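ATP phosphoribosyltransferase regulatory subunit (Bacillus halodurans, PDB 3OD1) is probably required for the first step of histidine biosynthesis, as the regulatory partner of the HisG catalytic subunit, and is built like a histidyl-tRNA synthetase. Local coordinates at residues S61-Q66 with R82-A87; E132-G137 with A311-F316; I165-Y170 with T279-E284; M275-G280 with G298-L303. All blocks are in the same frame, centred on the assembly; numbering follows the deposited sequence.

Interaction 1: residues S61-Q66 with R82-A87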
loop_
_atom_site.group_PDB
_atom_site.type_symbol
_atom_site.label_atom_id
_atom_site.label_comp_id
_atom_site.label_asym_id
_atom_site.label_seq_id
_atom_site.Cartn_x
_atom_site.Cartn_y
_atom_site.Cartn_z
ATOM N N SER B 61 6.715 -10.790 17.617
ATOM C CA SER B 61 6.424 -11.265 16.267
ATOM C C SER B 61 6.825 -12.730 16.094
ATOM O O SER B 61 7.758 -13.212 16.752
ATOM C CB SER B 61 7.172 -10.410 15.240
ATOM O OG SER B 61 7.072 -10.975 13.948
ATOM N N ALA B 62 6.124 -13.431 15.206
ATOM C CA ALA B 62 6.472 -14.812 14.871
ATOM C C ALA B 62 7.765 -14.883 14.060
ATOM O O ALA B 62 8.407 -15.926 13.987
ATOM C CB ALA B 62 5.335 -15.477 14.098
ATOM N N ILE B 63 8.130 -13.765 13.443
ATOM C CA ILE B 63 9.345 -13.671 12.636
ATOM C C ILE B 63 10.573 -13.720 13.533
ATOM O O ILE B 63 10.639 -13.013 14.537
ATOM C CB ILE B 63 9.346 -12.369 11.797
ATOM C CG1 ILE B 63 8.017 -12.249 11.055
ATOM C CG2 ILE B 63 10.501 -12.364 10.805
ATOM C CD1 ILE B 63 7.631 -13.503 10.291
ATOM N N LEU B 64 11.533 -14.568 13.177
ATOM C CA LEU B 64 12.712 -14.784 14.020
ATOM C C LEU B 64 13.538 -13.523 14.096
ATOM O O LEU B 64 13.598 -12.755 13.138
ATOM C CB LEU B 64 13.565 -15.930 13.473
ATOM C CG LEU B 64 13.277 -17.324 14.033
ATOM C CD1 LEU B 64 11.849 -17.432 14.555
ATOM C CD2 LEU B 64 13.581 -18.387 12.991
ATOM N N ASP B 65 14.174 -13.308 15.238
ATOM C CA ASP B 65 14.915 -12.081 15.474
ATOM C C ASP B 65 15.915 -11.769 14.354
ATOM O O ASP B 65 16.061 -10.621 13.939
ATOM C CB ASP B 65 15.627 -12.159 16.819
ATOM C CG ASP B 65 16.154 -10.819 17.271
ATOM O OD1 ASP B 65 15.390 -10.041 17.890
ATOM O OD2 ASP B 65 17.340 -10.542 17.009
ATOM N N GLN B 66 16.598 -12.796 13.867
ATOM C CA GLN B 66 17.619 -12.618 12.847
ATOM C C GLN B 66 17.009 -12.169 11.514
ATOM O O GLN B 66 17.700 -11.607 10.660
ATOM C CB GLN B 66 18.404 -13.917 12.670
ATOM C CG GLN B 66 19.643 -13.809 11.807
ATOM C CD GLN B 66 20.500 -15.068 11.863
ATOM O OE1 GLN B 66 20.389 -15.872 12.793
ATOM N NE2 GLN B 66 21.365 -15.242 10.868
ATOM N N ARG B 82 7.888 -3.220 9.936
ATOM C CA ARG B 82 7.001 -4.285 10.391
ATOM C C ARG B 82 7.256 -5.633 9.710
ATOM O O ARG B 82 7.218 -5.761 8.469
ATOM C CB ARG B 82 5.543 -3.893 10.257
ATOM C CG ARG B 82 5.183 -3.536 8.867
ATOM C CD ARG B 82 3.711 -3.691 8.640
ATOM N NE ARG B 82 3.375 -3.272 7.290
ATOM C CZ ARG B 82 2.798 -2.120 6.995
ATOM N NH1 ARG B 82 2.467 -1.282 7.961
ATOM N NH2 ARG B 82 2.519 -1.829 5.737
ATOM N N PRO B 83 7.517 -6.654 10.533
ATOM C CA PRO B 83 7.787 -7.999 10.035
ATOM C C PRO B 83 6.510 -8.740 9.635
ATOM O O PRO B 83 6.564 -9.663 8.814
ATOM C CB PRO B 83 8.473 -8.680 11.236
ATOM C CG PRO B 83 8.000 -7.919 12.423
ATOM C CD PRO B 83 7.870 -6.502 11.953
ATOM N N ASP B 84 5.377 -8.353 10.216
ATOM C CA ASP B 84 4.112 -9.045 9.968
ATOM C C ASP B 84 2.948 -8.125 10.347
ATOM O O ASP B 84 3.161 -7.058 10.922
ATOM C CB ASP B 84 4.044 -10.332 10.796
ATOM C CG ASP B 84 4.015 -10.056 12.312
ATOM O OD1 ASP B 84 5.054 -9.672 12.883
ATOM O OD2 ASP B 84 2.951 -10.201 12.935
HETATM N N MSE B 85 1.719 -8.546 10.062
HETATM C CA MSE B 85 0.551 -7.755 10.454
HETATM C C MSE B 85 -0.170 -8.276 11.704
HETATM O O MSE B 85 -1.008 -7.574 12.280
HETATM C CB MSE B 85 -0.428 -7.610 9.282
HETATM C CG MSE B 85 0.013 -6.538 8.246
HETATM SE SE MSE B 85 0.246 -4.769 9.060
HETATM C CE MSE B 85 -1.603 -4.401 9.570
ATOM N N THR B 86 0.157 -9.495 12.121
ATOM C CA THR B 86 -0.522 -10.094 13.265
ATOM C C THR B 86 -0.169 -9.387 14.580
ATOM O O THR B 86 -1.057 -9.032 15.362
ATOM C CB THR B 86 -0.246 -11.602 13.390
ATOM O OG1 THR B 86 -0.627 -12.258 12.173
ATOM C CG2 THR B 86 -1.043 -12.187 14.560
ATOM N N ALA B 87 1.118 -9.178 14.830
ATOM C CA ALA B 87 1.512 -8.493 16.060
ATOM C C ALA B 87 1.048 -7.018 16.082
ATOM O O ALA B 87 0.550 -6.522 17.108
ATOM C CB ALA B 87 3.018 -8.638 16.314
HETATM O O HOH W 1 3.261 -12.443 14.632
#

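Interaction 2: residues E132-G137 with A311-F316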
loop_
_atom_site.group_PDB
_atom_site.type_symbol
_atom_site.label_atom_id
_atom_site.label_comp_id
_atom_site.label_asym_id
_atom_site.label_seq_id
_atom_site.Cartn_x
_atom_site.Cartn_y
_atom_site.Cartn_z
ATOM N N GLU B 132 -7.252 -11.723 10.673
ATOM C CA GLU B 132 -7.140 -12.209 12.046
ATOM C C GLU B 132 -8.561 -12.295 12.588
ATOM O O GLU B 132 -9.359 -11.371 12.402
ATOM C CB GLU B 132 -6.336 -11.230 12.915
ATOM C CG GLU B 132 -5.025 -10.775 12.295
ATOM C CD GLU B 132 -4.033 -11.912 12.116
ATOM O OE1 GLU B 132 -4.237 -12.999 12.704
ATOM O OE2 GLU B 132 -3.043 -11.714 11.382
ATOM N N LEU B 133 -8.878 -13.407 13.234
ATOM C CA LEU B 133 -10.160 -13.582 13.890
ATOM C C LEU B 133 -9.849 -13.804 15.366
ATOM O O LEU B 133 -9.306 -14.835 15.754
ATOM C CB LEU B 133 -10.927 -14.759 13.287
ATOM C CG LEU B 133 -12.037 -15.418 14.124
ATOM C CD1 LEU B 133 -13.048 -14.403 14.627
ATOM C CD2 LEU B 133 -12.736 -16.500 13.313
ATOM N N ILE B 134 -10.153 -12.805 16.182
ATOM C CA ILE B 134 -9.615 -12.758 17.535
ATOM C C ILE B 134 -10.714 -12.865 18.575
ATOM O O ILE B 134 -11.710 -12.158 18.508
ATOM C CB ILE B 134 -8.843 -11.456 17.783
ATOM C CG1 ILE B 134 -7.684 -11.330 16.790
ATOM C CG2 ILE B 134 -8.316 -11.416 19.223
ATOM C CD1 ILE B 134 -7.231 -9.897 16.600
ATOM N N GLY B 135 -10.532 -13.769 19.528
ATOM C CA GLY B 135 -11.480 -13.907 20.622
ATOM C C GLY B 135 -12.558 -14.955 20.418
ATOM O O GLY B 135 -13.544 -14.968 21.145
ATOM N N ASP B 136 -12.385 -15.827 19.435
ATOM C CA ASP B 136 -13.354 -16.903 19.188
ATOM C C ASP B 136 -12.596 -18.219 19.130
ATOM O O ASP B 136 -11.840 -18.485 18.192
ATOM C CB ASP B 136 -14.150 -16.639 17.905
ATOM C CG ASP B 136 -15.195 -17.717 17.610
ATOM O OD1 ASP B 136 -15.147 -18.818 18.198
ATOM O OD2 ASP B 136 -16.082 -17.453 16.772
ATOM N N GLY B 137 -12.780 -19.032 20.166
ATOM C CA GLY B 137 -12.031 -20.270 20.297
ATOM C C GLY B 137 -12.702 -21.514 19.753
ATOM O O GLY B 137 -12.205 -22.622 19.972
ATOM N N ALA B 311 -6.713 -13.277 24.628
ATOM C CA ALA B 311 -7.774 -13.865 23.823
ATOM C C ALA B 311 -7.198 -14.993 23.000
ATOM O O ALA B 311 -6.006 -15.005 22.713
ATOM C CB ALA B 311 -8.397 -12.826 22.912
ATOM N N GLN B 312 -8.048 -15.953 22.650
ATOM C CA GLN B 312 -7.705 -16.938 21.642
ATOM C C GLN B 312 -7.730 -16.203 20.307
ATOM O O GLN B 312 -8.409 -15.184 20.164
ATOM C CB GLN B 312 -8.712 -18.100 21.660
ATOM C CG GLN B 312 -8.950 -18.671 23.052
ATOM C CD GLN B 312 -10.005 -19.766 23.067
ATOM O OE1 GLN B 312 -9.737 -20.902 22.673
ATOM N NE2 GLN B 312 -11.213 -19.427 23.523
ATOM N N ALA B 313 -6.949 -16.678 19.344
ATOM C CA ALA B 313 -6.871 -16.003 18.052
ATOM C C ALA B 313 -6.377 -16.951 16.974
ATOM O O ALA B 313 -5.569 -17.849 17.235
ATOM C CB ALA B 313 -5.981 -14.762 18.128
ATOM N N THR B 314 -6.915 -16.783 15.774
ATOM C CA THR B 314 -6.391 -17.501 14.626
ATOM C C THR B 314 -6.446 -16.599 13.408
ATOM O O THR B 314 -6.861 -15.448 13.514
ATOM C CB THR B 314 -7.114 -18.847 14.387
ATOM O OG1 THR B 314 -6.490 -19.527 13.293
ATOM C CG2 THR B 314 -8.599 -18.641 14.089
ATOM N N GLY B 315 -6.012 -17.107 12.256
ATOM C CA GLY B 315 -6.042 -16.324 11.038
ATOM C C GLY B 315 -5.134 -16.919 9.982
ATOM O O GLY B 315 -4.657 -18.035 10.142
ATOM N N PHE B 316 -4.925 -16.191 8.891
ATOM C CA PHE B 316 -4.024 -16.646 7.842
ATOM C C PHE B 316 -3.361 -15.463 7.145
ATOM O O PHE B 316 -3.833 -14.322 7.221
ATOM C CB PHE B 316 -4.750 -17.531 6.812
ATOM C CG PHE B 316 -5.751 -16.787 5.938
ATOM C CD1 PHE B 316 -5.332 -16.062 4.827
ATOM C CD2 PHE B 316 -7.114 -16.845 6.214
ATOM C CE1 PHE B 316 -6.243 -15.395 4.029
ATOM C CE2 PHE B 316 -8.035 -16.185 5.409
ATOM C CZ PHE B 316 -7.608 -15.470 4.317
HETATM O O HOH W 2 -2.338 -12.996 9.185
HETATM O O HOH W 3 -9.781 -23.751 20.828
#

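Interaction 3: residues I165-Y170 with T279-E284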
loop_
_atom_site.group_PDB
_atom_site.type_symbol
_atom_site.label_atom_id
_atom_site.label_comp_id
_atom_site.label_asym_id
_atom_site.label_seq_id
_atom_site.Cartn_x
_atom_site.Cartn_y
_atom_site.Cartn_z
ATOM N N ILE B 165 -3.228 -29.497 6.914
ATOM C CA ILE B 165 -3.576 -29.111 8.274
ATOM C C ILE B 165 -2.821 -29.966 9.266
ATOM O O ILE B 165 -2.899 -31.191 9.197
ATOM C CB ILE B 165 -5.085 -29.305 8.515
ATOM C CG1 ILE B 165 -5.876 -28.481 7.498
ATOM C CG2 ILE B 165 -5.450 -28.962 9.966
ATOM C CD1 ILE B 165 -7.363 -28.641 7.604
ATOM N N GLY B 166 -2.093 -29.319 10.180
ATOM C CA GLY B 166 -1.433 -30.004 11.281
ATOM C C GLY B 166 -1.946 -29.552 12.642
ATOM O O GLY B 166 -2.898 -28.772 12.738
ATOM N N HIS B 167 -1.326 -30.029 13.712
ATOM C CA HIS B 167 -1.751 -29.581 15.026
ATOM C C HIS B 167 -0.597 -29.567 16.027
ATOM O O HIS B 167 -0.017 -30.605 16.331
ATOM C CB HIS B 167 -2.904 -30.450 15.537
ATOM C CG HIS B 167 -3.657 -29.833 16.672
ATOM N ND1 HIS B 167 -3.031 -29.348 17.799
ATOM C CD2 HIS B 167 -4.982 -29.620 16.855
ATOM C CE1 HIS B 167 -3.937 -28.861 18.629
ATOM N NE2 HIS B 167 -5.127 -29.007 18.076
ATOM N N VAL B 168 -0.272 -28.382 16.532
ATOM C CA VAL B 168 0.795 -28.231 17.515
ATOM C C VAL B 168 0.558 -29.106 18.747
ATOM O O VAL B 168 1.505 -29.639 19.327
ATOM C CB VAL B 168 0.940 -26.762 17.966
ATOM C CG1 VAL B 168 1.800 -26.659 19.229
ATOM C CG2 VAL B 168 1.528 -25.935 16.853
ATOM N N GLY B 169 -0.705 -29.244 19.143
ATOM C CA GLY B 169 -1.046 -29.993 20.337
ATOM C C GLY B 169 -0.764 -31.473 20.145
ATOM O O GLY B 169 -0.236 -32.144 21.043
ATOM N N TYR B 170 -1.114 -31.995 18.974
ATOM C CA TYR B 170 -0.842 -33.396 18.706
ATOM C C TYR B 170 0.663 -33.690 18.770
ATOM O O TYR B 170 1.101 -34.592 19.491
ATOM C CB TYR B 170 -1.432 -33.848 17.372
ATOM C CG TYR B 170 -1.194 -35.319 17.132
ATOM C CD1 TYR B 170 -2.065 -36.272 17.647
ATOM C CD2 TYR B 170 -0.078 -35.759 16.429
ATOM C CE1 TYR B 170 -1.849 -37.628 17.452
ATOM C CE2 TYR B 170 0.153 -37.126 16.228
ATOM C CZ TYR B 170 -0.743 -38.049 16.747
ATOM O OH TYR B 170 -0.538 -39.395 16.558
ATOM N N THR B 279 -0.067 -22.397 18.759
ATOM C CA THR B 279 -0.482 -23.159 19.931
ATOM C C THR B 279 -1.386 -24.353 19.601
ATOM O O THR B 279 -1.653 -25.200 20.450
ATOM C CB THR B 279 -1.226 -22.239 20.921
ATOM O OG1 THR B 279 -2.325 -21.599 20.251
ATOM C CG2 THR B 279 -0.282 -21.171 21.446
ATOM N N GLY B 280 -1.869 -24.425 18.373
ATOM C CA GLY B 280 -2.851 -25.443 18.049
ATOM C C GLY B 280 -2.909 -25.812 16.587
ATOM O O GLY B 280 -1.897 -26.178 15.998
ATOM N N VAL B 281 -4.107 -25.747 16.018
ATOM C CA VAL B 281 -4.303 -25.982 14.592
ATOM C C VAL B 281 -3.372 -25.089 13.791
ATOM O O VAL B 281 -3.292 -23.892 14.050
ATOM C CB VAL B 281 -5.744 -25.673 14.179
ATOM C CG1 VAL B 281 -5.921 -25.846 12.677
ATOM C CG2 VAL B 281 -6.716 -26.553 14.950
ATOM N N VAL B 282 -2.659 -25.689 12.840
ATOM C CA VAL B 282 -1.812 -24.961 11.900
ATOM C C VAL B 282 -2.088 -25.482 10.496
ATOM O O VAL B 282 -2.507 -26.630 10.326
ATOM C CB VAL B 282 -0.298 -25.111 12.222
ATOM C CG1 VAL B 282 0.053 -24.320 13.460
ATOM C CG2 VAL B 282 0.088 -26.591 12.398
ATOM N N PHE B 283 -1.875 -24.628 9.498
ATOM C CA PHE B 283 -2.116 -25.005 8.115
ATOM C C PHE B 283 -1.261 -24.212 7.137
ATOM O O PHE B 283 -0.768 -23.127 7.454
ATOM C CB PHE B 283 -3.600 -24.881 7.747
ATOM C CG PHE B 283 -4.196 -23.532 8.032
ATOM C CD1 PHE B 283 -4.198 -22.540 7.063
ATOM C CD2 PHE B 283 -4.787 -23.263 9.262
ATOM C CE1 PHE B 283 -4.757 -21.290 7.316
ATOM C CE2 PHE B 283 -5.350 -22.009 9.521
ATOM C CZ PHE B 283 -5.325 -21.024 8.551
ATOM N N GLU B 284 -1.084 -24.771 5.949
ATOM C CA GLU B 284 -0.417 -24.052 4.877
ATOM C C GLU B 284 -0.971 -24.484 3.536
ATOM O O GLU B 284 -1.391 -25.633 3.373
ATOM C CB GLU B 284 1.098 -24.247 4.947
ATOM C CG GLU B 284 1.535 -25.667 4.757
ATOM C CD GLU B 284 3.037 -25.824 4.886
ATOM O OE1 GLU B 284 3.712 -24.870 5.340
ATOM O OE2 GLU B 284 3.531 -26.906 4.527
#

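Interaction 4: residues M275-G280 with G298-L303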
loop_
_atom_site.group_PDB
_atom_site.type_symbol
_atom_site.label_atom_id
_atom_site.label_comp_id
_atom_site.label_asym_id
_atom_site.label_seq_id
_atom_site.Cartn_x
_atom_site.Cartn_y
_atom_site.Cartn_z
HETATM N N MSE B 275 8.716 -22.887 16.268
HETATM C CA MSE B 275 9.071 -23.636 17.471
HETATM C C MSE B 275 8.159 -23.354 18.670
HETATM O O MSE B 275 8.037 -24.202 19.560
HETATM C CB MSE B 275 10.548 -23.435 17.836
HETATM C CG MSE B 275 11.525 -23.991 16.799
HETATM SE SE MSE B 275 11.446 -25.942 16.667
HETATM C CE MSE B 275 12.257 -26.393 18.399
ATOM N N SER B 276 7.506 -22.193 18.708
ATOM C CA SER B 276 6.716 -21.842 19.902
ATOM C C SER B 276 5.446 -21.017 19.654
ATOM O O SER B 276 4.490 -21.073 20.423
ATOM C CB SER B 276 7.592 -21.080 20.893
ATOM O OG SER B 276 8.209 -19.971 20.255
ATOM N N TYR B 277 5.447 -20.250 18.584
ATOM C CA TYR B 277 4.436 -19.218 18.371
ATOM C C TYR B 277 3.006 -19.748 18.233
ATOM O O TYR B 277 2.087 -19.227 18.859
ATOM C CB TYR B 277 4.834 -18.425 17.138
ATOM C CG TYR B 277 3.906 -17.330 16.711
ATOM C CD1 TYR B 277 4.067 -16.030 17.198
ATOM C CD2 TYR B 277 2.916 -17.562 15.757
ATOM C CE1 TYR B 277 3.247 -15.004 16.781
ATOM C CE2 TYR B 277 2.084 -16.533 15.330
ATOM C CZ TYR B 277 2.261 -15.254 15.848
ATOM O OH TYR B 277 1.450 -14.213 15.435
ATOM N N TYR B 278 2.819 -20.774 17.411
ATOM C CA TYR B 278 1.493 -21.365 17.234
ATOM C C TYR B 278 1.196 -22.353 18.347
ATOM O O TYR B 278 2.088 -23.069 18.804
ATOM C CB TYR B 278 1.367 -22.041 15.870
ATOM C CG TYR B 278 1.544 -21.093 14.712
ATOM C CD1 TYR B 278 0.487 -20.325 14.252
ATOM C CD2 TYR B 278 2.780 -20.970 14.074
ATOM C CE1 TYR B 278 0.656 -19.441 13.177
ATOM C CE2 TYR B 278 2.959 -20.102 13.008
ATOM C CZ TYR B 278 1.899 -19.342 12.564
ATOM O OH TYR B 278 2.099 -18.485 11.502
ATOM N N THR B 279 -0.067 -22.397 18.759
ATOM C CA THR B 279 -0.482 -23.159 19.931
ATOM C C THR B 279 -1.386 -24.353 19.601
ATOM O O THR B 279 -1.653 -25.200 20.450
ATOM C CB THR B 279 -1.226 -22.239 20.921
ATOM O OG1 THR B 279 -2.325 -21.599 20.251
ATOM C CG2 THR B 279 -0.282 -21.171 21.446
ATOM N N GLY B 280 -1.869 -24.425 18.373
ATOM C CA GLY B 280 -2.851 -25.443 18.049
ATOM C C GLY B 280 -2.909 -25.812 16.587
ATOM O O GLY B 280 -1.897 -26.178 15.998
ATOM N N GLY B 298 -3.032 -20.290 11.413
ATOM C CA GLY B 298 -3.309 -21.157 12.537
ATOM C C GLY B 298 -3.488 -20.387 13.829
ATOM O O GLY B 298 -3.384 -19.154 13.857
ATOM N N ARG B 299 -3.740 -21.131 14.900
ATOM C CA ARG B 299 -3.981 -20.568 16.231
ATOM C C ARG B 299 -2.735 -20.045 16.905
ATOM O O ARG B 299 -1.713 -20.715 16.941
ATOM C CB ARG B 299 -4.594 -21.615 17.149
ATOM C CG ARG B 299 -5.983 -21.992 16.790
ATOM C CD ARG B 299 -6.936 -21.531 17.854
ATOM N NE ARG B 299 -8.273 -21.431 17.291
ATOM C CZ ARG B 299 -9.078 -20.395 17.461
ATOM N NH1 ARG B 299 -8.680 -19.361 18.195
ATOM N NH2 ARG B 299 -10.285 -20.402 16.906
ATOM N N TYR B 300 -2.844 -18.851 17.478
ATOM C CA TYR B 300 -1.752 -18.269 18.246
ATOM C C TYR B 300 -2.317 -17.678 19.555
ATOM O O TYR B 300 -2.350 -16.466 19.740
ATOM C CB TYR B 300 -1.012 -17.222 17.391
ATOM C CG TYR B 300 -1.907 -16.143 16.785
ATOM C CD1 TYR B 300 -2.028 -14.909 17.401
ATOM C CD2 TYR B 300 -2.624 -16.362 15.605
ATOM C CE1 TYR B 300 -2.834 -13.912 16.885
ATOM C CE2 TYR B 300 -3.448 -15.354 15.070
ATOM C CZ TYR B 300 -3.537 -14.128 15.732
ATOM O OH TYR B 300 -4.328 -13.096 15.262
ATOM N N ASP B 301 -2.752 -18.561 20.456
ATOM C CA ASP B 301 -3.615 -18.182 21.580
ATOM C C ASP B 301 -2.940 -17.427 22.730
ATOM O O ASP B 301 -3.620 -17.024 23.668
ATOM C CB ASP B 301 -4.328 -19.413 22.167
ATOM C CG ASP B 301 -5.465 -19.920 21.285
ATOM O OD1 ASP B 301 -5.814 -19.260 20.276
ATOM O OD2 ASP B 301 -6.016 -20.993 21.611
ATOM N N GLU B 302 -1.627 -17.236 22.665
ATOM C CA GLU B 302 -0.917 -16.548 23.749
ATOM C C GLU B 302 -0.409 -15.145 23.371
ATOM O O GLU B 302 0.127 -14.420 24.209
ATOM C CB GLU B 302 0.236 -17.413 24.269
ATOM C CG GLU B 302 -0.231 -18.745 24.854
ATOM C CD GLU B 302 -1.297 -18.554 25.929
ATOM O OE1 GLU B 302 -1.231 -17.549 26.676
ATOM O OE2 GLU B 302 -2.207 -19.404 26.020
ATOM N N LEU B 303 -0.587 -14.743 22.124
ATOM C CA LEU B 303 -0.080 -13.428 21.721
ATOM C C LEU B 303 -0.829 -12.268 22.376
ATOM O O LEU B 303 -0.205 -11.362 22.927
ATOM C CB LEU B 303 -0.095 -13.263 20.204
ATOM C CG LEU B 303 0.473 -11.947 19.659
ATOM C CD1 LEU B 303 1.965 -11.811 19.976
ATOM C CD2 LEU B 303 0.247 -11.864 18.161
HETATM O O HOH W 4 0.680 -17.531 20.697
HETATM O O HOH W 5 -4.410 -23.075 20.605
#

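Interaction 1: residues S61-Q66 with R82-A87
S61 and A87 bring their backbones to 5.6 Å between CA atoms, and I63 and P83 to 6.4 Å between theirs; S61 has just left a helix, while the chain beyond D84 winds into the next. S61 OG lies anti to its own N (chi1 171°), which sends the hydroxyl across to D84. There it donates to D84 OD1 over 2.6 Å, arriving from above the carboxylate plane, 48° out of it. S61 OG also accepts from I63 N at 3.0 Å, an ST turn, so both its donor and its acceptor side are used. D84 OD2 is taken by A87 N at 2.8 Å, nearly straight, a bond that caps the new helix. A water links D84 OD2 to A62 N, so the carboxylate joins the end of one helix to the start of another. Beside this polar knot I63 CG1 packs against P83 CB at 3.6 Å, the two side chains crossing at a slant, and P83 CG touches S61 OG. The contact thus ties the end of helix 54-60 to the start of helix 86-94, just after strand 78-81; R114 binds P83 O, and Y277 packs on A62 and T86.

Interaction 2: residues E132-G137 with A311-F316
I134 lays its two branches along the other strand: CG1 meets A313 CB at 4.1 Å, and CG2 reaches A311 CB at 4.0 Å. CG1 stands anti to the carbonyl carbon (chi1 -59°), and this divides the branches between the two alanines. I89 and V93 of helix 86-94 pack against the same isoleucine. The backbones run antiparallel, their axes at 168°, with L133 and T314 as the hydrogen-bonded pair between the non-hydrogen-bonded pairs E132-G315 and I134-A313. L133 N donates to T314 O at 2.9 Å, and T314 N returns the bond to L133 O at 3.1 Å. Past the end of the regular ladder, G135 N still gives a short bond, 2.6 Å, to Q312 O. E132 bends at chi2 and carries its carboxylate over G315 CA, where the missing side chain leaves it room; OE1 accepts from Y300 OH and OE2 from T86 OG1. A water donates to E132 OE2 at 2.6 Å and also to F316 O, bridging the two strands. At the other end, the Q312 amide packs against G137 CA, with OE1 3.4 Å from that carbon. D136 turns away from A311-F316 and binds T138 through OD1, and Q368 of the second subunit through OD2. Strands 125-134 and 313-319 are adjacent here in the large, mainly antiparallel sheet that forms the core of class II aminoacyl-tRNA synthetases, the family to which HisZ belongs; strand 313-319 with the helix after it probably corresponds to motif 3 of that class.

Interaction 3: residues I165-Y170 with T279-E284
G166 N donates to V282 O over 2.7 Å, and V282 N answers to G166 O at 3.1 Å. V168 N then adds a bond to G280 O at 2.8 Å, continuing the pairing beyond the strand into the first turn of helix 168-179. H167 is the N-cap of that helix: with CG anti to the backbone N (chi1 -163°), its ring folds back so that ND1 accepts from G169 N at 2.7 Å, close to the ring plane. One face of the imidazole lies against the G280-V281 peptide, with V281 N above the ring centre and G280 C nearer its rim. NE2 is held by E248 of helix 240-258, so both ring nitrogens have partners and the ring's rotation is fixed. The pairing joins neighbouring antiparallel strands, 162-167 and 281-286, of the class II synthetase-like sheet, with helix 168-179 following directly from the former. V282 CG2 packs on the side-chain-less G166, 3.6 Å from G166 C, while V282 CG1 meets V168 CG2 at 4.0 Å. The I165 and V281 side chains lie side by side; I146 of helix 139-155 and L256 of helix 240-258 pack on I165.

Interaction 4: residues M275-G280 with G298-L303
G298 passes along the edge of the Y278 ring, where its C lies 4.0 Å from Y278 CD1. At R299 the carbonyl O takes a bond from T279 N at 3.0 Å; Y278 CA also approaches this oxygen. The R299 side chain leads away to D142, with a longer salt bridge from its NH1 to D301 OD1, which also accepts from A313 N. Y300 comes next: its CB sits 3.8 Å from Y277 CE2, and the two rings, turned only 16° apart, lie side by side but slid so far that they barely overlap. Y277 OH is left over one face of the Y300 ring, toward its rim, while Y300 OH goes to E132. D301 N donates to T279 OG1 at 3.1 Å, and a water joins that hydroxyl to D301 OD2. T279 OG1 sits between its own N and carbonyl carbon (chi1 55°), facing the turn. A second water connects E302 N to Y277 O. L303 closes the type I turn begun at Y300, and its CD2 touches Y277 OH at 3.8 Å. These loops flank the adjacent antiparallel strands 281-286 and 295-298, and in sequence they probably correspond to the histidine-binding motifs of histidyl-tRNA synthetases.

In the fold
From the N terminus, interaction 1 closes first, a short loop around strands 69-72 and 78-81 that joins helix 54-60 to helix 86-94. Interaction 2 opens later, with 173 residues between its segments, pairing strands 125-134 and 313-319; interactions 3 and 4 are both nested inside its loop. Interaction 3 brings strand 162-167 to strand 281-286 across a largely helical stretch, and interaction 4, sharing T279 and G280 with it, closes the next loop, back to residues 298-303. Interactions 2 and 3 belong to the same large sheet. Interaction 4 touches all three others, and T86 links interaction 1 both to E132 of interaction 2 and to Y277 and Y300 of interaction 4.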